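Local coordinates for putative nucleoprotein (Infectious salmon anemia virus, PDB 4EWC) that encapsidates the negative-strand viral RNA and protects it from nucleases, forming the ribonucleoprotein that is the template for transcription and replication, at residues M265-S270 with C389-I394; G345-E350 with L354-L359; M181-L186 with V222-N227. All coordinates share one frame; numbering follows the deposited sequence.

How the contacts relate
Contacts 1 and 3 touch: helix 174-188, which carries one segment of contact 3, packs against both segments of contact 1. Their centres are 18 Å apart. Met181 packs on Met265 and Ile394, and Arg182 reaches Leu269. Helices 226-236 and 253-269, one from each contact, follow each other in the chain. Contact 2 is more remote, its centre 29 Å from that of contact 1, with the nearest atoms about 7 Å apart, and 41 Å from that of contact 3. Contacts 2 and 3 lie on opposite sides of the chain's centre. In sequence, contact 2 falls between the two segments of contact 1. No RNA is seen here, so none can be placed on a binding site.

Contact 1 of 3, residues M265-S270 with C389-I394; sequences MKSVLS and CFIPPI
Ser267 holds OG beside its backbone N (chi1 -68°), and this aims the hydroxyl at Cys389 and Ile391. Val268 has CG2 opposite its carbonyl carbon, which turns that methyl to Ile394. Val268 CG2 lies 3.7 Å from Ile394 CG1 and 3.9 Å from Ile394 CD1, and the two side chains cross at about a right angle. The contact joins the C-terminal part of helix 253-269 to the extended linker between helices 369-381 and 394-402 of the largely alpha-helical nucleoprotein. Pro393 is the N-cap residue of helix 394-402. On the polar side a water bridges the segments. It is 2.7 Å from Ser267 OG and accepts the N-H of Ile391 N at 2.9 Å. Its distance to Cys389 O is too short to be trusted. Ser267 also meets apolar atoms, with CB 4.1 Å from Ile391 CG1. The backbone of Ser267 is tied as well. Its O receives Ser270 OG at 2.8 Å, with the donor tilted 30° from the carbonyl plane, and a second hydrogen bond from Ser448 OG. Met181 of helix 174-188 packs on Ile394.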
loop_
_atom_site.group_PDB
_atom_site.type_symbol
_atom_site.label_atom_id
_atom_site.label_comp_id
_atom_site.label_asym_id
_atom_site.label_seq_id
_atom_site.Cartn_x
_atom_site.Cartn_y
_atom_site.Cartn_z
HETATM N N MSE A 265 -3.490 -11.848 -26.501
HETATM C CA MSE A 265 -2.903 -10.540 -26.790
HETATM C C MSE A 265 -3.174 -9.516 -25.683
HETATM O O MSE A 265 -2.287 -8.729 -25.373
HETATM C CB MSE A 265 -3.220 -10.030 -28.215
HETATM C CG MSE A 265 -2.646 -10.916 -29.349
HETATM SE SE MSE A 265 -0.698 -11.275 -29.270
HETATM C CE MSE A 265 -0.497 -12.460 -27.760
ATOM N N LYS A 266 -4.357 -9.567 -25.062
ATOM C CA LYS A 266 -4.626 -8.729 -23.895
ATOM C C LYS A 266 -3.564 -8.896 -22.808
ATOM O O LYS A 266 -3.121 -7.925 -22.195
ATOM C CB LYS A 266 -6.022 -8.946 -23.304
ATOM C CG LYS A 266 -6.350 -8.001 -22.138
ATOM C CD LYS A 266 -7.774 -8.175 -21.589
ATOM C CE LYS A 266 -8.096 -7.194 -20.440
ATOM N NZ LYS A 266 -8.131 -5.783 -20.888
ATOM N N SER A 267 -3.128 -10.126 -22.581
ATOM C CA SER A 267 -2.134 -10.374 -21.547
ATOM C C SER A 267 -0.750 -9.869 -21.969
ATOM O O SER A 267 -0.093 -9.146 -21.227
ATOM C CB SER A 267 -2.103 -11.840 -21.194
ATOM O OG SER A 267 -3.281 -12.230 -20.547
ATOM N N VAL A 268 -0.330 -10.229 -23.172
ATOM C CA VAL A 268 1.027 -9.944 -23.638
ATOM C C VAL A 268 1.262 -8.447 -23.774
ATOM O O VAL A 268 2.330 -7.922 -23.409
ATOM C CB VAL A 268 1.295 -10.625 -25.004
ATOM C CG1 VAL A 268 2.363 -9.903 -25.789
ATOM C CG2 VAL A 268 1.647 -12.076 -24.806
ATOM N N LEU A 269 0.241 -7.757 -24.279
ATOM C CA LEU A 269 0.356 -6.342 -24.580
ATOM C C LEU A 269 0.152 -5.450 -23.360
ATOM O O LEU A 269 0.461 -4.268 -23.416
ATOM C CB LEU A 269 -0.656 -5.947 -25.648
ATOM C CG LEU A 269 -0.434 -6.560 -27.012
ATOM C CD1 LEU A 269 -1.499 -6.042 -27.950
ATOM C CD2 LEU A 269 0.952 -6.254 -27.531
ATOM N N SER A 270 -0.373 -5.997 -22.268
ATOM C CA SER A 270 -0.674 -5.161 -21.109
ATOM C C SER A 270 0.591 -4.597 -20.444
ATOM O O SER A 270 0.537 -3.595 -19.736
ATOM C CB SER A 270 -1.590 -5.878 -20.100
ATOM O OG SER A 270 -0.993 -7.053 -19.590
ATOM N N CYS A 389 -8.148 -13.262 -19.714
ATOM C CA CYS A 389 -7.656 -14.532 -19.152
ATOM C C CYS A 389 -6.456 -14.361 -18.226
ATOM O O CYS A 389 -5.740 -13.354 -18.257
ATOM C CB CYS A 389 -7.310 -15.536 -20.245
ATOM S SG CYS A 389 -5.815 -15.170 -21.126
ATOM N N PHE A 390 -6.242 -15.377 -17.404
ATOM C CA PHE A 390 -5.125 -15.397 -16.478
ATOM C C PHE A 390 -4.118 -16.474 -16.900
ATOM O O PHE A 390 -4.287 -17.666 -16.595
ATOM C CB PHE A 390 -5.628 -15.606 -15.053
ATOM C CG PHE A 390 -6.606 -14.559 -14.617
ATOM C CD1 PHE A 390 -6.193 -13.241 -14.422
ATOM C CD2 PHE A 390 -7.953 -14.864 -14.449
ATOM C CE1 PHE A 390 -7.100 -12.259 -14.043
ATOM C CE2 PHE A 390 -8.858 -13.884 -14.070
ATOM C CZ PHE A 390 -8.428 -12.586 -13.868
ATOM N N ILE A 391 -3.088 -16.072 -17.638
ATOM C CA ILE A 391 -2.101 -17.041 -18.078
ATOM C C ILE A 391 -0.732 -16.684 -17.560
ATOM O O ILE A 391 -0.429 -15.505 -17.361
ATOM C CB ILE A 391 -2.037 -17.198 -19.624
ATOM C CG1 ILE A 391 -1.723 -15.855 -20.300
ATOM C CG2 ILE A 391 -3.284 -17.899 -20.148
ATOM C CD1 ILE A 391 -1.496 -15.963 -21.812
ATOM N N PRO A 392 0.116 -17.707 -17.349
ATOM C CA PRO A 392 1.526 -17.503 -16.969
ATOM C C PRO A 392 2.271 -16.831 -18.107
ATOM O O PRO A 392 1.726 -16.733 -19.207
ATOM C CB PRO A 392 2.037 -18.941 -16.805
ATOM C CG PRO A 392 1.168 -19.755 -17.741
ATOM C CD PRO A 392 -0.181 -19.138 -17.594
ATOM N N PRO A 393 3.483 -16.358 -17.859
ATOM C CA PRO A 393 4.335 -15.859 -18.945
ATOM C C PRO A 393 4.437 -16.839 -20.116
ATOM O O PRO A 393 4.494 -18.066 -19.926
ATOM C CB PRO A 393 5.707 -15.728 -18.282
ATOM C CG PRO A 393 5.365 -15.384 -16.867
ATOM C CD PRO A 393 4.041 -16.068 -16.537
ATOM N N ILE A 394 4.475 -16.272 -21.317
ATOM C CA ILE A 394 4.513 -17.014 -22.564
ATOM C C ILE A 394 5.585 -18.095 -22.568
ATOM O O ILE A 394 5.287 -19.272 -22.762
ATOM C CB ILE A 394 4.699 -16.046 -23.764
ATOM C CG1 ILE A 394 3.485 -15.133 -23.874
ATOM C CG2 ILE A 394 4.894 -16.813 -25.061
ATOM C CD1 ILE A 394 2.169 -15.901 -24.006
HETATM O O HOH W 1 -3.323 -13.244 -18.092
#

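Contact 2 of 3, residues G345-E350 with L354-L359; sequences GRCRTE and LLTSAL
Glu350 and Leu354 carry most of this contact, one helical turn apart. They lie in a helix-loop-helix connection: helix 334-346 ends, a short loop passes through Cys347 and Arg348, and helix 350-358 begins after its N-cap residue Thr349. The connection belongs to the helical bundle family region of the nucleoprotein. Leu354 N donates to Glu350 O at 3.0 Å. The bond is nearly straight, with 170° at the hydrogen, and it is a regular i to i+4 bond at the start of helix 350-358. Leu354 CG also sits 3.5 Å from Glu350 O, against the carbonyl that its own N-H uses. The side chains meet further out. Glu350 CG stands opposite the backbone N, and a bend at chi2 (70°) then folds the carboxylate back over the end of the leucine. Glu350 OE2 comes within 3.8 Å of Leu354 CD2 and 4.0 Å of Leu354 CG. This is van der Waals contact of a charged group with an apolar one, and the two chains cross obliquely. The charge is met at the other oxygen, where Glu350 OE1 forms a salt bridge with Arg353. Both residues are on the exposed side of the helix. The buried side joins the loop to the following helix through Cys347 and Thr356. Phe379 and Leu375 of helix 369-381 cover Cys347 and Thr356, respectively. Beyond the loop residue Cys347, Arg348 packs on Gly524 of the second subunit, so this corner also borders the dimer partner. Thr356 keeps OG1 beside its backbone N, where it hydrogen-bonds to Gln352 O one turn back, and Cys347 SG approaches that same OG1 to 3.4 Å.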
loop_
_atom_site.group_PDB
_atom_site.type_symbol
_atom_site.label_atom_id
_atom_site.label_comp_id
_atom_site.label_asym_id
_atom_site.label_seq_id
_atom_site.Cartn_x
_atom_site.Cartn_y
_atom_site.Cartn_z
ATOM N N GLY A 345 -24.912 -2.241 -22.684
ATOM C CA GLY A 345 -24.655 -3.613 -22.291
ATOM C C GLY A 345 -23.423 -3.808 -21.417
ATOM O O GLY A 345 -23.327 -4.780 -20.687
ATOM N N ARG A 346 -22.462 -2.897 -21.486
ATOM C CA ARG A 346 -21.267 -3.060 -20.677
ATOM C C ARG A 346 -21.473 -2.524 -19.274
ATOM O O ARG A 346 -20.691 -2.820 -18.373
ATOM C CB ARG A 346 -20.024 -2.444 -21.342
ATOM C CG ARG A 346 -19.540 -3.226 -22.558
ATOM C CD ARG A 346 -18.218 -2.734 -23.067
ATOM N NE ARG A 346 -17.082 -3.248 -22.305
ATOM C CZ ARG A 346 -15.808 -2.980 -22.601
ATOM N NH1 ARG A 346 -15.526 -2.202 -23.638
ATOM N NH2 ARG A 346 -14.812 -3.481 -21.866
ATOM N N CYS A 347 -22.541 -1.759 -19.089
ATOM C CA CYS A 347 -22.869 -1.242 -17.776
ATOM C C CYS A 347 -23.326 -2.333 -16.823
ATOM O O CYS A 347 -24.037 -3.265 -17.206
ATOM C CB CYS A 347 -23.937 -0.158 -17.863
ATOM S SG CYS A 347 -23.444 1.253 -18.787
ATOM N N ARG A 348 -22.919 -2.184 -15.568
ATOM C CA ARG A 348 -23.191 -3.165 -14.538
ATOM C C ARG A 348 -23.970 -2.552 -13.386
ATOM O O ARG A 348 -24.335 -3.251 -12.437
ATOM C CB ARG A 348 -21.904 -3.773 -14.042
ATOM C CG ARG A 348 -21.232 -4.639 -15.091
ATOM C CD ARG A 348 -19.772 -4.886 -14.758
ATOM N NE ARG A 348 -19.592 -5.529 -13.468
ATOM C CZ ARG A 348 -19.145 -4.909 -12.379
ATOM N NH1 ARG A 348 -18.822 -3.614 -12.412
ATOM N NH2 ARG A 348 -19.015 -5.590 -11.244
ATOM N N THR A 349 -24.215 -1.251 -13.468
ATOM C CA THR A 349 -25.185 -0.633 -12.592
ATOM C C THR A 349 -26.232 0.082 -13.430
ATOM O O THR A 349 -25.958 0.500 -14.554
ATOM C CB THR A 349 -24.544 0.362 -11.603
ATOM O OG1 THR A 349 -24.090 1.530 -12.307
ATOM C CG2 THR A 349 -23.389 -0.288 -10.843
ATOM N N GLU A 350 -27.436 0.217 -12.881
ATOM C CA GLU A 350 -28.556 0.812 -13.611
ATOM C C GLU A 350 -28.284 2.273 -13.874
ATOM O O GLU A 350 -28.636 2.809 -14.922
ATOM C CB GLU A 350 -29.852 0.666 -12.819
ATOM C CG GLU A 350 -31.053 1.313 -13.499
ATOM C CD GLU A 350 -31.476 0.560 -14.755
ATOM O OE1 GLU A 350 -30.842 -0.465 -15.076
ATOM O OE2 GLU A 350 -32.439 0.996 -15.416
ATOM N N LEU A 354 -28.909 4.145 -17.584
ATOM C CA LEU A 354 -29.693 5.345 -17.850
ATOM C C LEU A 354 -28.789 6.441 -18.364
ATOM O O LEU A 354 -29.058 7.059 -19.391
ATOM C CB LEU A 354 -30.401 5.840 -16.579
ATOM C CG LEU A 354 -31.364 4.802 -16.012
ATOM C CD1 LEU A 354 -32.029 5.345 -14.762
ATOM C CD2 LEU A 354 -32.385 4.401 -17.074
ATOM N N LEU A 355 -27.711 6.674 -17.626
ATOM C CA LEU A 355 -26.735 7.708 -17.962
ATOM C C LEU A 355 -26.254 7.539 -19.406
ATOM O O LEU A 355 -26.263 8.490 -20.192
ATOM C CB LEU A 355 -25.580 7.652 -16.962
ATOM C CG LEU A 355 -24.855 8.902 -16.489
ATOM C CD1 LEU A 355 -25.777 10.078 -16.233
ATOM C CD2 LEU A 355 -24.074 8.566 -15.219
ATOM N N THR A 356 -25.856 6.318 -19.749
ATOM C CA THR A 356 -25.522 5.959 -21.126
ATOM C C THR A 356 -26.635 6.297 -22.144
ATOM O O THR A 356 -26.376 6.870 -23.201
ATOM C CB THR A 356 -25.175 4.449 -21.242
ATOM O OG1 THR A 356 -24.004 4.157 -20.470
ATOM C CG2 THR A 356 -24.950 4.043 -22.700
ATOM N N SER A 357 -27.872 5.928 -21.833
ATOM C CA SER A 357 -28.982 6.188 -22.750
ATOM C C SER A 357 -29.266 7.677 -22.846
ATOM O O SER A 357 -29.720 8.164 -23.876
ATOM C CB SER A 357 -30.238 5.456 -22.313
ATOM O OG SER A 357 -30.121 4.062 -22.521
ATOM N N ALA A 358 -28.997 8.387 -21.759
ATOM C CA ALA A 358 -29.169 9.821 -21.711
ATOM C C ALA A 358 -28.327 10.574 -22.754
ATOM O O ALA A 358 -28.647 11.704 -23.118
ATOM C CB ALA A 358 -28.887 10.334 -20.311
ATOM N N LEU A 359 -27.254 9.967 -23.247
ATOM C CA LEU A 359 -26.460 10.618 -24.301
ATOM C C LEU A 359 -27.185 10.573 -25.634
ATOM O O LEU A 359 -27.549 9.502 -26.128
ATOM C CB LEU A 359 -25.092 9.980 -24.468
ATOM C CG LEU A 359 -24.132 10.131 -23.298
ATOM C CD1 LEU A 359 -23.097 9.035 -23.393
ATOM C CD2 LEU A 359 -23.476 11.505 -23.300
#

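Contact 3 of 3, residues M181-L186 with V222-N227. Unlike the reference sequence in segment 181-186: Met181 (reference Ile).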
loop_
_atom_site.group_PDB
_atom_site.type_symbol
_atom_site.label_atom_id
_atom_site.label_comp_id
_atom_site.label_asym_id
_atom_site.label_seq_id
_atom_site.Cartn_x
_atom_site.Cartn_y
_atom_site.Cartn_z
HETATM N N MSE A 181 4.838 -14.178 -29.579
HETATM C CA MSE A 181 3.431 -13.818 -29.736
HETATM C C MSE A 181 3.223 -12.582 -30.631
HETATM O O MSE A 181 2.245 -12.506 -31.375
HETATM C CB MSE A 181 2.758 -13.565 -28.380
HETATM C CG MSE A 181 2.522 -14.763 -27.526
HETATM SE SE MSE A 181 1.610 -16.247 -28.457
HETATM C CE MSE A 181 0.058 -15.387 -29.233
ATOM N N ARG A 182 4.120 -11.611 -30.529
ATOM C CA ARG A 182 3.975 -10.374 -31.283
ATOM C C ARG A 182 4.160 -10.665 -32.753
ATOM O O ARG A 182 3.424 -10.152 -33.599
ATOM C CB ARG A 182 4.980 -9.317 -30.815
ATOM C CG ARG A 182 4.581 -8.603 -29.545
ATOM C CD ARG A 182 5.672 -7.633 -29.101
ATOM N NE ARG A 182 5.505 -7.209 -27.705
ATOM C CZ ARG A 182 4.736 -6.190 -27.309
ATOM N NH1 ARG A 182 4.052 -5.477 -28.201
ATOM N NH2 ARG A 182 4.649 -5.878 -26.016
ATOM N N ILE A 183 5.150 -11.497 -33.054
ATOM C CA ILE A 183 5.400 -11.892 -34.430
ATOM C C ILE A 183 4.276 -12.793 -34.940
ATOM O O ILE A 183 3.864 -12.712 -36.102
ATOM C CB ILE A 183 6.792 -12.536 -34.596
ATOM C CG1 ILE A 183 7.190 -12.575 -36.062
ATOM C CG2 ILE A 183 6.858 -13.907 -33.991
ATOM C CD1 ILE A 183 7.392 -11.204 -36.634
ATOM N N LEU A 184 3.760 -13.632 -34.052
ATOM C CA LEU A 184 2.650 -14.499 -34.406
ATOM C C LEU A 184 1.446 -13.661 -34.788
ATOM O O LEU A 184 0.858 -13.863 -35.844
ATOM C CB LEU A 184 2.297 -15.417 -33.246
ATOM C CG LEU A 184 1.053 -16.297 -33.404
ATOM C CD1 LEU A 184 0.919 -16.880 -34.801
ATOM C CD2 LEU A 184 1.110 -17.411 -32.392
ATOM N N ALA A 185 1.089 -12.726 -33.913
ATOM C CA ALA A 185 -0.006 -11.805 -34.188
ATOM C C ALA A 185 0.223 -11.111 -35.530
ATOM O O ALA A 185 -0.691 -10.991 -36.349
ATOM C CB ALA A 185 -0.144 -10.787 -33.071
ATOM N N LEU A 186 1.454 -10.678 -35.759
ATOM C CA LEU A 186 1.834 -10.097 -37.039
ATOM C C LEU A 186 1.585 -11.024 -38.247
ATOM O O LEU A 186 1.001 -10.600 -39.240
ATOM C CB LEU A 186 3.304 -9.665 -36.999
ATOM C CG LEU A 186 3.790 -8.940 -38.252
ATOM C CD1 LEU A 186 2.906 -7.753 -38.552
ATOM C CD2 LEU A 186 5.221 -8.487 -38.080
ATOM N N VAL A 222 17.252 -12.210 -35.856
ATOM C CA VAL A 222 16.959 -13.371 -36.685
ATOM C C VAL A 222 15.861 -13.041 -37.681
ATOM O O VAL A 222 15.177 -12.027 -37.553
ATOM C CB VAL A 222 16.468 -14.556 -35.840
ATOM C CG1 VAL A 222 17.501 -14.917 -34.794
ATOM C CG2 VAL A 222 15.143 -14.213 -35.192
ATOM N N GLU A 223 15.694 -13.911 -38.669
ATOM C CA GLU A 223 14.719 -13.692 -39.720
ATOM C C GLU A 223 13.579 -14.677 -39.610
ATOM O O GLU A 223 13.791 -15.886 -39.469
ATOM C CB GLU A 223 15.373 -13.810 -41.089
ATOM C CG GLU A 223 16.401 -12.736 -41.352
ATOM C CD GLU A 223 17.097 -12.913 -42.680
ATOM O OE1 GLU A 223 16.691 -13.813 -43.451
ATOM O OE2 GLU A 223 18.054 -12.152 -42.947
ATOM N N VAL A 224 12.364 -14.154 -39.675
ATOM C CA VAL A 224 11.177 -14.989 -39.618
ATOM C C VAL A 224 10.389 -14.881 -40.906
ATOM O O VAL A 224 10.110 -13.788 -41.379
ATOM C CB VAL A 224 10.272 -14.611 -38.437
ATOM C CG1 VAL A 224 9.028 -15.438 -38.465
ATOM C CG2 VAL A 224 11.013 -14.813 -37.138
ATOM N N ASN A 225 10.047 -16.024 -41.481
ATOM C CA ASN A 225 9.191 -16.046 -42.652
ATOM C C ASN A 225 7.724 -16.121 -42.215
ATOM O O ASN A 225 7.252 -17.162 -41.750
ATOM C CB ASN A 225 9.567 -17.211 -43.551
ATOM C CG ASN A 225 8.657 -17.347 -44.775
ATOM O OD1 ASN A 225 7.419 -17.328 -44.680
ATOM N ND2 ASN A 225 9.279 -17.515 -45.940
ATOM N N LEU A 226 7.005 -15.017 -42.393
ATOM C CA LEU A 226 5.650 -14.891 -41.883
ATOM C C LEU A 226 4.626 -15.792 -42.576
ATOM O O LEU A 226 3.634 -16.170 -41.954
ATOM C CB LEU A 226 5.183 -13.427 -41.914
ATOM C CG LEU A 226 5.987 -12.336 -41.204
ATOM C CD1 LEU A 226 5.332 -10.989 -41.457
ATOM C CD2 LEU A 226 6.129 -12.583 -39.708
ATOM N N ASN A 227 4.842 -16.126 -43.849
ATOM C CA ASN A 227 3.965 -17.097 -44.526
ATOM C C ASN A 227 4.077 -18.481 -43.908
ATOM O O ASN A 227 3.072 -19.153 -43.680
ATOM C CB ASN A 227 4.279 -17.219 -46.012
ATOM C CG ASN A 227 4.069 -15.931 -46.753
ATOM O OD1 ASN A 227 3.837 -14.886 -46.146
ATOM N ND2 ASN A 227 4.165 -15.989 -48.076
#
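The backbone bond from Ala185 N to Met181 O, at 2.8 Å, belongs to the helical turn that presents Ile183 and Leu186 to Leu226. Leu186 N continues the pattern and donates to Arg182 O at 3.0 Å. Ile183 and Leu186 are three residues apart, so they stand on the same side of helix 174-188. Leu226 meets both with the two methyls of its fork. Leu226 CD2 lies 3.6 Å from Ile183 CD1 and 3.8 Å from Ile183 CG1. Leu226 CD1 turns to the other residue and lies 4.1 Å from Leu186 CG. In both pairs the side chains are set at a slant to one another. CG1 of Ile183 is opposite its backbone N (chi1 -164°), and the bend at chi2 (66°) then sets CD1 against the leucine.

The second segment is the corner where a two-stranded antiparallel hairpin, 209-214 with 219-224, gives way to helix 226-236. The hairpin and the start of that helix thus pack together on helix 174-188. Asn225 is the N-cap residue, and its OD1 accepts a hydrogen bond from Asp228 N. Helix 226-236 leads directly to Arg237, the first residue of a probable nuclear localization signal. Val224, at the end of the strand, adds a more distant touch: Val224 CG1 is 4.2 Å from Ile183 CG1. These two side chains run past each other in opposite directions. Ile183 is buried and also packs on Phe162 of helix 142-162, while Leu186 is at the exposed edge of the patch. Met181, which differs from the reference isoleucine and is modelled as selenomethionine, packs instead on Met261, Met265 and Val268 of helix 253-269.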